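Side-chain contacts in oligopeptide-binding protein appA (Bacillus subtilis, PDB 1XOC), which serves as the binding component of an oligopeptide ABC permease, capturing peptides for uptake and supporting sporulation and genetic competence: residues A[178-183]-A[188-193]; A[445-450]-A[478-483]. All blocks are in the same frame, centred on the assembly; numbering follows the deposited sequence. Where two conformers were deposited one is given.

Interaction 1 of 2, residues A[178-183]-A[188-193]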
# COMPACT_ATOMS: atom_id res chain seq x y z
N ASN A 178 -4.92 -15.29 -12.60
CA ASN A 178 -4.76 -14.16 -11.65
C ASN A 178 -6.09 -13.48 -11.30
O ASN A 178 -6.13 -12.64 -10.44
CB ASN A 178 -3.82 -13.11 -12.27
CG ASN A 178 -2.42 -13.66 -12.49
OD1 ASN A 178 -1.88 -14.34 -11.64
ND2 ASN A 178 -1.84 -13.37 -13.64
N ARG A 179 -7.16 -13.85 -12.00
CA ARG A 179 -8.44 -13.21 -11.79
C ARG A 179 -9.54 -14.19 -11.41
O ARG A 179 -10.11 -14.07 -10.35
CB ARG A 179 -8.87 -12.42 -13.02
CG ARG A 179 -7.97 -11.26 -13.33
CD ARG A 179 -8.32 -10.50 -14.60
NE ARG A 179 -8.78 -11.40 -15.65
CZ ARG A 179 -7.99 -12.01 -16.51
NH1 ARG A 179 -6.69 -11.83 -16.46
NH2 ARG A 179 -8.51 -12.81 -17.43
N LYS A 180 -9.83 -15.16 -12.27
CA LYS A 180 -10.93 -16.05 -11.90
C LYS A 180 -10.61 -17.54 -11.85
O LYS A 180 -11.48 -18.28 -11.45
CB LYS A 180 -12.18 -15.73 -12.74
CG LYS A 180 -12.88 -14.41 -12.33
CD LYS A 180 -13.96 -13.93 -13.30
CE LYS A 180 -14.45 -12.53 -12.93
NZ LYS A 180 -13.51 -11.50 -13.36
N LYS A 181 -9.34 -17.90 -11.90
CA LYS A 181 -8.95 -19.25 -11.57
C LYS A 181 -7.75 -19.35 -10.64
O LYS A 181 -6.89 -20.18 -10.86
CB LYS A 181 -8.67 -20.05 -12.84
CG LYS A 181 -9.90 -20.21 -13.71
CD LYS A 181 -9.78 -21.42 -14.58
CE LYS A 181 -8.83 -21.16 -15.71
NZ LYS A 181 -8.20 -22.42 -16.22
N PRO A 182 -7.68 -18.51 -9.62
CA PRO A 182 -6.47 -18.61 -8.80
C PRO A 182 -6.47 -19.87 -7.95
O PRO A 182 -7.51 -20.28 -7.45
CB PRO A 182 -6.56 -17.36 -7.92
CG PRO A 182 -7.99 -17.12 -7.76
CD PRO A 182 -8.58 -17.47 -9.09
N ILE A 183 -5.29 -20.47 -7.79
CA ILE A 183 -5.09 -21.65 -6.95
C ILE A 183 -3.91 -21.34 -6.05
O ILE A 183 -2.83 -21.10 -6.54
CB ILE A 183 -4.81 -22.92 -7.79
CG1 ILE A 183 -6.05 -23.28 -8.65
CG2 ILE A 183 -4.34 -24.08 -6.89
CD1 ILE A 183 -7.22 -23.73 -7.87
N PHE A 188 -8.23 -19.55 2.52
CA PHE A 188 -9.53 -19.44 1.86
C PHE A 188 -9.34 -19.72 0.38
O PHE A 188 -8.33 -19.34 -0.22
CB PHE A 188 -10.15 -18.05 2.09
CG PHE A 188 -10.54 -17.81 3.52
CD1 PHE A 188 -11.79 -18.17 3.98
CD2 PHE A 188 -9.61 -17.28 4.43
CE1 PHE A 188 -12.15 -17.98 5.32
CE2 PHE A 188 -9.98 -17.07 5.77
CZ PHE A 188 -11.22 -17.42 6.20
N LYS A 189 -10.33 -20.37 -0.21
CA LYS A 189 -10.35 -20.72 -1.64
C LYS A 189 -11.26 -19.77 -2.44
O LYS A 189 -12.26 -19.29 -1.93
CB LYS A 189 -10.94 -22.12 -1.83
CG LYS A 189 -10.34 -23.23 -1.08
CD LYS A 189 -11.11 -24.54 -1.38
CE LYS A 189 -12.57 -24.45 -0.91
NZ LYS A 189 -13.28 -25.76 -0.66
N PHE A 190 -10.90 -19.50 -3.68
CA PHE A 190 -11.71 -18.68 -4.56
C PHE A 190 -13.00 -19.37 -4.95
O PHE A 190 -12.98 -20.50 -5.40
CB PHE A 190 -10.89 -18.31 -5.81
CG PHE A 190 -11.61 -17.44 -6.80
CD1 PHE A 190 -11.54 -16.06 -6.70
CD2 PHE A 190 -12.36 -18.01 -7.81
CE1 PHE A 190 -12.21 -15.25 -7.64
CE2 PHE A 190 -13.03 -17.21 -8.75
CZ PHE A 190 -12.95 -15.83 -8.65
N LYS A 191 -14.13 -18.67 -4.81
CA LYS A 191 -15.41 -19.17 -5.31
C LYS A 191 -15.92 -18.37 -6.52
O LYS A 191 -16.29 -18.95 -7.53
CB LYS A 191 -16.44 -19.17 -4.19
CG LYS A 191 -17.79 -19.75 -4.61
CD LYS A 191 -18.83 -19.69 -3.51
CE LYS A 191 -20.01 -20.57 -3.85
NZ LYS A 191 -20.39 -20.43 -5.30
N GLU A 192 -16.00 -17.05 -6.41
CA GLU A 192 -16.63 -16.23 -7.43
C GLU A 192 -16.16 -14.79 -7.33
O GLU A 192 -15.91 -14.30 -6.23
CB GLU A 192 -18.13 -16.26 -7.23
CG GLU A 192 -18.87 -15.54 -8.35
CD GLU A 192 -20.38 -15.47 -8.15
OE1 GLU A 192 -20.87 -15.82 -7.03
OE2 GLU A 192 -21.08 -15.08 -9.14
N TRP A 193 -15.99 -14.15 -8.48
CA TRP A 193 -15.78 -12.70 -8.55
C TRP A 193 -16.81 -12.12 -9.53
O TRP A 193 -16.68 -12.25 -10.77
CB TRP A 193 -14.35 -12.37 -8.96
CG TRP A 193 -14.00 -10.91 -9.05
CD1 TRP A 193 -14.80 -9.83 -8.76
CD2 TRP A 193 -12.75 -10.38 -9.45
NE1 TRP A 193 -14.10 -8.65 -8.97
CE2 TRP A 193 -12.83 -8.97 -9.39
CE3 TRP A 193 -11.54 -10.97 -9.85
CZ2 TRP A 193 -11.75 -8.13 -9.70
CZ3 TRP A 193 -10.47 -10.14 -10.17
CH2 TRP A 193 -10.59 -8.74 -10.12
O HOH W 1 -8.54 -20.88 -4.89
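Arg179 meets Trp193 and Phe190 chiefly through its backbone carbonyl. Its O lies in the plane of the indole, 3.5 Å from Trp193 CE3 at the ring edge, and is also 3.6 Å from Phe190 CE1. This oxygen is buried without a hydrogen-bond partner in the model; across the contact it meets aromatic C-H groups, which are probably weakly favourable neighbours. The guanidinium turns away to a salt bridge with Glu176, while Arg179 CB stays near Trp193 CZ3. Lys180 follows, and its aliphatic CG rests 3.9 Å from Phe190 CZ. The chain then runs extended and bends at its last torsion, bringing NZ to an off-centre cation-pi contact, 4.5 Å from the centroid of the six-membered ring of Trp193 and 29° off its normal. Two conformers were modelled for this lysine, so the contact describes one of them. Pro182 supplies an apolar piece: its CD sits over the Phe190 ring in a CH-pi contact, 4.0 Å from the centroid and 19° off the normal, with CG 3.7 Å from Phe190 CB. The opposite face of that ring meets Glu192 N, toward the rim. One water bridges the backbones, donating to Pro182 O and accepting from Phe190 N at 3.0 Å. No direct hydrogen bond joins the segments. Both aromatic side chains reach the loop with CG anti to the backbone N (chi1 of Phe190 -179°), although they are three residues apart, a spacing that in a regular strand would put them on opposite sides. A classic beta bulge, in which Lys191 and Glu192 both face Lys200, accounts for both turning to the loop. The arrangement is that of a bulged edge strand of a mixed sheet, flanked by the loop leading into it.

Interaction 2 of 2, residues A[445-450]-A[478-483]. With ZN (zinc ion), chain K.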
# COMPACT_ATOMS: atom_id res chain seq x y z
N TYR A 445 10.24 11.82 -9.26
CA TYR A 445 11.16 12.49 -8.36
C TYR A 445 12.59 11.99 -8.51
O TYR A 445 12.84 10.80 -8.52
CB TYR A 445 10.70 12.25 -6.91
CG TYR A 445 11.66 12.78 -5.88
CD1 TYR A 445 11.91 14.12 -5.77
CD2 TYR A 445 12.31 11.92 -5.01
CE1 TYR A 445 12.78 14.61 -4.80
CE2 TYR A 445 13.16 12.38 -4.03
CZ TYR A 445 13.39 13.73 -3.93
OH TYR A 445 14.25 14.18 -2.97
N LYS A 446 13.53 12.92 -8.64
CA LYS A 446 14.95 12.57 -8.66
C LYS A 446 15.80 13.59 -7.91
O LYS A 446 15.90 14.75 -8.33
CB LYS A 446 15.47 12.47 -10.08
CG LYS A 446 16.99 12.36 -10.13
CD LYS A 446 17.48 11.74 -11.41
CE LYS A 446 18.95 11.43 -11.33
NZ LYS A 446 19.45 10.84 -12.59
N ASN A 447 16.45 13.14 -6.85
CA ASN A 447 17.48 13.94 -6.19
C ASN A 447 18.69 13.02 -6.14
O ASN A 447 18.67 12.03 -5.42
CB ASN A 447 17.02 14.39 -4.80
CG ASN A 447 18.10 15.08 -4.01
OD1 ASN A 447 19.28 14.79 -4.18
ND2 ASN A 447 17.71 16.01 -3.14
N ALA A 448 19.73 13.32 -6.92
CA ALA A 448 20.86 12.44 -7.03
C ALA A 448 21.55 12.21 -5.68
O ALA A 448 22.09 11.14 -5.43
CB ALA A 448 21.86 12.99 -8.04
N GLU A 449 21.55 13.22 -4.82
CA GLU A 449 22.17 13.09 -3.50
C GLU A 449 21.33 12.15 -2.63
O GLU A 449 21.85 11.29 -1.94
CB GLU A 449 22.40 14.47 -2.87
CG GLU A 449 23.38 15.34 -3.68
CD GLU A 449 23.84 16.61 -2.93
OE1 GLU A 449 23.47 16.77 -1.75
OE2 GLU A 449 24.58 17.46 -3.53
N ALA A 450 20.02 12.28 -2.71
CA ALA A 450 19.13 11.37 -1.99
C ALA A 450 19.24 9.93 -2.52
O ALA A 450 19.22 8.97 -1.74
CB ALA A 450 17.69 11.84 -2.09
N ALA A 478 11.87 15.85 2.64
CA ALA A 478 11.11 16.98 3.17
C ALA A 478 11.42 18.29 2.45
O ALA A 478 10.52 19.00 2.02
CB ALA A 478 11.33 17.12 4.66
N GLU A 479 12.70 18.61 2.29
CA GLU A 479 13.08 19.83 1.58
C GLU A 479 12.52 19.86 0.16
O GLU A 479 12.04 20.89 -0.31
CB GLU A 479 14.61 19.99 1.56
CG GLU A 479 15.14 21.08 0.59
CD GLU A 479 14.78 22.52 0.99
OE1 GLU A 479 14.22 22.73 2.09
OE2 GLU A 479 15.09 23.46 0.19
N ASP A 480 12.58 18.73 -0.53
CA ASP A 480 12.20 18.67 -1.95
C ASP A 480 10.69 18.63 -2.21
O ASP A 480 10.24 18.97 -3.30
CB ASP A 480 12.90 17.47 -2.62
CG ASP A 480 14.41 17.64 -2.69
OD1 ASP A 480 14.91 18.77 -2.48
OD2 ASP A 480 15.10 16.63 -2.96
N GLN A 481 9.90 18.23 -1.21
CA GLN A 481 8.46 18.17 -1.34
C GLN A 481 8.02 17.48 -2.64
O GLN A 481 7.23 18.04 -3.40
CB GLN A 481 7.83 19.57 -1.25
CG GLN A 481 7.98 20.23 0.12
CD GLN A 481 7.12 19.57 1.19
OE1 GLN A 481 5.90 19.73 1.18
NE2 GLN A 481 7.76 18.86 2.12
N PRO A 482 8.48 16.23 -2.87
CA PRO A 482 7.96 15.53 -4.03
C PRO A 482 6.45 15.27 -3.87
O PRO A 482 5.72 15.16 -4.87
CB PRO A 482 8.75 14.23 -4.03
CG PRO A 482 9.17 14.03 -2.58
CD PRO A 482 9.42 15.41 -2.08
N TYR A 483 6.03 15.17 -2.62
CA TYR A 483 4.63 15.15 -2.22
C TYR A 483 4.39 16.31 -1.26
O TYR A 483 5.32 16.79 -0.61
CB TYR A 483 4.29 13.90 -1.39
CG TYR A 483 4.51 12.51 -1.97
CD1 TYR A 483 4.64 12.27 -3.32
CD2 TYR A 483 4.55 11.41 -1.11
CE1 TYR A 483 4.79 10.97 -3.81
CE2 TYR A 483 4.71 10.10 -1.59
CZ TYR A 483 4.81 9.88 -2.92
OH TYR A 483 4.98 8.58 -3.36
ZN ZN K . 24.89 18.06 -1.28
O HOH W 2 26.88 17.74 -1.46
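Tyr445 and Asn447 converge on one carboxylate oxygen of Asp480, joining the N-cap of helix 448-457 to the C-terminal end of helix 463-480. Asp480 OD2 accepts from Tyr445 OH at 2.6 Å through its anti lone pair and from Asn447 ND2 at 2.7 Å through its syn lone pair. The amide bond is nearly straight, 176° at the hydrogen, and OD2 lies in the Asn447 amide plane. Two donors on separate lone pairs satisfy this oxygen within a buried contact, and would be expected to favour the charged carboxylate.

Tyr445 and Asn447 both carry CG opposite the main-chain nitrogen (chi1 174° and 173°), which sends both groups across to Asp480. The Tyr445 ring takes Asp480 OD2 at its edge and Pro482 over a face, with Pro482 CB 3.6 Å from Tyr445 CD1. Asn447's rotation is fixed from its other end by N-cap bonds: OD1 accepts from Ala450 N at 3.0 Å, from above the carbonyl plane, and, weakly, from Glu449 N. In the first turn of the helix, Glu449 binds a zinc ion with both carboxylate oxygens, OE1 at 2.0 Å and OE2 at 2.4 Å, and OE1 also accepts from Lys476 NZ.

Overall arrangement
Interactions 1 and 2 do not touch and lie on opposite sides of the chain's centre, at about 22 Å and 21 Å from it. Their own centres are about 41 Å apart, and their nearest atoms about 24 Å. In sequence they run in series, the first closing before the second opens. They also belong to different sheets: interaction 1 involves strand 188-194, whereas residues 478-483 end at the start of strand 483-496, part of a different, larger mixed sheet. Their relation to zinc differs too, since Glu449 of interaction 2 is a direct ligand of a zinc ion, whereas in interaction 1 a zinc ion lies about 12 Å from the side chain of Arg179.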